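Local coordinates for protein glutathione S-transferase (Burkholderia glumae, PDB 4ISD) that binds glutathione and, as a member of the glutathione S-transferase family, probably conjugates it to electrophilic substrates, at residues Ala150-Ile155 with Pro188-Arg193. Residues are numbered along the deposited sequence; the frame is centred on the assembly and turned at random.
Sequences AADRLI and PPKVLR
K190, from the first turn of helix 189-199, donates two hydrogen bonds to main-chain oxygens at the C-terminal end of helix 139-154, in a partly buried helix-to-helix contact of the all-helical C-terminal domain. The two helical segments cross at 81° with their axes 9.7 Å apart. With CG between the backbone N and the carbonyl carbon (chi1 80°) and the chain extended beyond it, K190 places NZ in hydrogen bonds with D152 O (2.8 Å), in the last turn, and I155 O (2.6 Å), just beyond it. The bond to I155 O runs nearly straight on from the carbonyl, whereas that to D152 O approaches its carbonyl at 138°. A lysine suits this place because carbonyls near a helix end lack main-chain donors from a following turn, and its positive charge is probably favoured by the partial negative charge there. D152 OD2, 4.4 Å from NZ and beyond salt-bridge distance, probably adds a weak electrostatic attraction. Beneath the polar grip, branched I155 sets CD1 3.7 Å from V191 CB, while small A151 meets V191 CG1 through its CB. L177 and F173 of helix 168-177 continue this apolar layer. Such lysine-to-carbonyl bonding beside aliphatic interhelical packing belongs to the helical C-terminal domain of the glutathione S-transferase fold.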
ATOM      1  N   ALA A 150      -4.794  14.769 -10.731  1.00 50.62           N
ATOM      2  CA  ALA A 150      -5.336  14.307  -9.458  1.00 50.05           C
ATOM      3  C   ALA A 150      -5.496  15.488  -8.503  1.00 56.30           C
ATOM      4  O   ALA A 150      -6.527  15.631  -7.845  1.00 59.10           O
ATOM      5  CB  ALA A 150      -4.439  13.250  -8.842  1.00 45.50           C
ATOM      6  N   ALA A 151      -4.465  16.329  -8.439  1.00 55.19           N
ATOM      7  CA  ALA A 151      -4.458  17.490  -7.555  1.00 52.20           C
ATOM      8  C   ALA A 151      -5.606  18.441  -7.894  1.00 53.81           C
ATOM      9  O   ALA A 151      -6.298  18.929  -7.001  1.00 49.59           O
ATOM     10  CB  ALA A 151      -3.127  18.218  -7.647  1.00 46.45           C
ATOM     11  N   ASP A 152      -5.813  18.684  -9.185  1.00 51.18           N
ATOM     12  CA  ASP A 152      -6.851  19.602  -9.623  1.00 57.09           C
ATOM     13  C   ASP A 152      -8.236  19.046  -9.301  1.00 61.76           C
ATOM     14  O   ASP A 152      -9.153  19.800  -8.972  1.00 73.07           O
ATOM     15  CB  ASP A 152      -6.706  19.900 -11.119  1.00 67.51           C
ATOM     16  CG  ASP A 152      -7.624  21.016 -11.593  1.00 85.08           C
ATOM     17  OD1 ASP A 152      -8.758  20.716 -12.025  1.00 91.55           O
ATOM     18  OD2 ASP A 152      -7.211  22.195 -11.545  1.00 93.49           O
ATOM     19  N   ARG A 153      -8.381  17.728  -9.374  1.00 58.04           N
ATOM     20  CA  ARG A 153      -9.679  17.088  -9.137  1.00 55.55           C
ATOM     21  C   ARG A 153     -10.050  16.939  -7.645  1.00 53.23           C
ATOM     22  O   ARG A 153     -11.225  17.014  -7.293  1.00 54.28           O
ATOM     23  CB  ARG A 153      -9.752  15.725  -9.850  1.00 47.54           C
ATOM     24  N   LEU A 154      -9.055  16.737  -6.780  1.00 45.02           N
ATOM     25  CA  LEU A 154      -9.296  16.369  -5.382  1.00 40.30           C
ATOM     26  C   LEU A 154      -9.169  17.524  -4.405  1.00 41.72           C
ATOM     27  O   LEU A 154      -9.725  17.478  -3.309  1.00 47.10           O
ATOM     28  CB  LEU A 154      -8.308  15.285  -4.939  1.00 41.71           C
ATOM     29  CG  LEU A 154      -8.261  13.950  -5.671  1.00 40.86           C
ATOM     30  CD1 LEU A 154      -7.151  13.093  -5.072  1.00 38.40           C
ATOM     31  CD2 LEU A 154      -9.599  13.232  -5.592  1.00 42.36           C
ATOM     32  N   ILE A 155      -8.407  18.543  -4.780  1.00 44.89           N
ATOM     33  CA  ILE A 155      -8.216  19.702  -3.915  1.00 45.35           C
ATOM     34  C   ILE A 155      -9.199  20.828  -4.224  1.00 45.77           C
ATOM     35  O   ILE A 155      -9.333  21.248  -5.374  1.00 50.09           O
ATOM     36  CB  ILE A 155      -6.795  20.244  -4.031  1.00 44.94           C
ATOM     37  CG1 ILE A 155      -5.799  19.156  -3.650  1.00 41.40           C
ATOM     38  CG2 ILE A 155      -6.627  21.486  -3.151  1.00 45.15           C
ATOM     39  CD1 ILE A 155      -4.379  19.436  -4.105  1.00 46.91           C
ATOM     40  N   PRO A 188      -2.138  25.249 -10.440  1.00 50.06           N
ATOM     41  CA  PRO A 188      -3.235  26.012  -9.832  1.00 51.39           C
ATOM     42  C   PRO A 188      -2.939  26.368  -8.380  1.00 58.75           C
ATOM     43  O   PRO A 188      -2.691  25.464  -7.570  1.00 60.45           O
ATOM     44  CB  PRO A 188      -4.407  25.030  -9.888  1.00 38.36           C
ATOM     45  CG  PRO A 188      -4.120  24.197 -11.092  1.00 34.85           C
ATOM     46  CD  PRO A 188      -2.623  24.021 -11.095  1.00 42.12           C
ATOM     47  N   PRO A 189      -2.974  27.671  -8.049  1.00 58.97           N
ATOM     48  CA  PRO A 189      -2.636  28.143  -6.701  1.00 56.97           C
ATOM     49  C   PRO A 189      -3.418  27.422  -5.600  1.00 45.34           C
ATOM     50  O   PRO A 189      -2.878  27.251  -4.502  1.00 34.53           O
ATOM     51  CB  PRO A 189      -2.970  29.649  -6.744  1.00 60.85           C
ATOM     52  CG  PRO A 189      -3.760  29.850  -7.995  1.00 65.20           C
ATOM     53  CD  PRO A 189      -3.330  28.779  -8.948  1.00 64.82           C
ATOM     54  N   LYS A 190      -4.639  26.973  -5.896  1.00 43.79           N
ATOM     55  CA  LYS A 190      -5.403  26.173  -4.937  1.00 41.34           C
ATOM     56  C   LYS A 190      -4.653  24.934  -4.442  1.00 46.98           C
ATOM     57  O   LYS A 190      -4.919  24.464  -3.332  1.00 49.81           O
ATOM     58  CB  LYS A 190      -6.756  25.743  -5.494  1.00 34.03           C
ATOM     59  CG  LYS A 190      -6.701  24.536  -6.421  1.00 32.05           C
ATOM     60  CD  LYS A 190      -8.110  24.076  -6.771  1.00 30.76           C
ATOM     61  CE  LYS A 190      -8.117  22.935  -7.764  1.00 37.86           C
ATOM     62  NZ  LYS A 190      -9.456  22.266  -7.744  1.00 45.47           N
ATOM     63  N   VAL A 191      -3.729  24.394  -5.239  1.00 42.00           N
ATOM     64  CA  VAL A 191      -2.950  23.265  -4.738  1.00 37.76           C
ATOM     65  C   VAL A 191      -1.717  23.731  -3.974  1.00 41.76           C
ATOM     66  O   VAL A 191      -1.278  23.067  -3.038  1.00 50.61           O
ATOM     67  CB  VAL A 191      -2.610  22.191  -5.819  1.00 40.46           C
ATOM     68  CG1 VAL A 191      -3.407  22.413  -7.097  1.00 41.90           C
ATOM     69  CG2 VAL A 191      -1.113  22.113  -6.077  1.00 36.10           C
ATOM     70  N   LEU A 192      -1.173  24.878  -4.364  1.00 45.41           N
ATOM     71  CA  LEU A 192      -0.125  25.521  -3.580  1.00 44.87           C
ATOM     72  C   LEU A 192      -0.618  25.772  -2.159  1.00 44.63           C
ATOM     73  O   LEU A 192       0.108  25.536  -1.190  1.00 51.94           O
ATOM     74  CB  LEU A 192       0.285  26.850  -4.218  1.00 47.11           C
ATOM     75  CG  LEU A 192       0.984  26.725  -5.573  1.00 48.11           C
ATOM     76  CD1 LEU A 192       1.394  28.105  -6.080  1.00 47.66           C
ATOM     77  CD2 LEU A 192       2.183  25.752  -5.512  1.00 34.05           C
ATOM     78  N   ARG A 193      -1.863  26.235  -2.043  1.00 32.35           N
ATOM     79  CA  ARG A 193      -2.445  26.546  -0.741  1.00 34.67           C
ATOM     80  C   ARG A 193      -2.609  25.287   0.104  1.00 38.91           C
ATOM     81  O   ARG A 193      -2.214  25.253   1.268  1.00 40.31           O
ATOM     82  CB  ARG A 193      -3.784  27.267  -0.911  1.00 32.48           C
ATOM     83  CG  ARG A 193      -3.632  28.744  -1.308  1.00 37.11           C
ATOM     84  CD  ARG A 193      -4.960  29.487  -1.273  1.00 37.48           C
ATOM     85  NE  ARG A 193      -5.765  29.252  -2.471  1.00 42.50           N
ATOM     86  CZ  ARG A 193      -5.640  29.949  -3.601  1.00 45.89           C
ATOM     87  NH1 ARG A 193      -4.730  30.911  -3.691  1.00 46.40           N
ATOM     88  NH2 ARG A 193      -6.422  29.693  -4.641  1.00 43.12           N
TER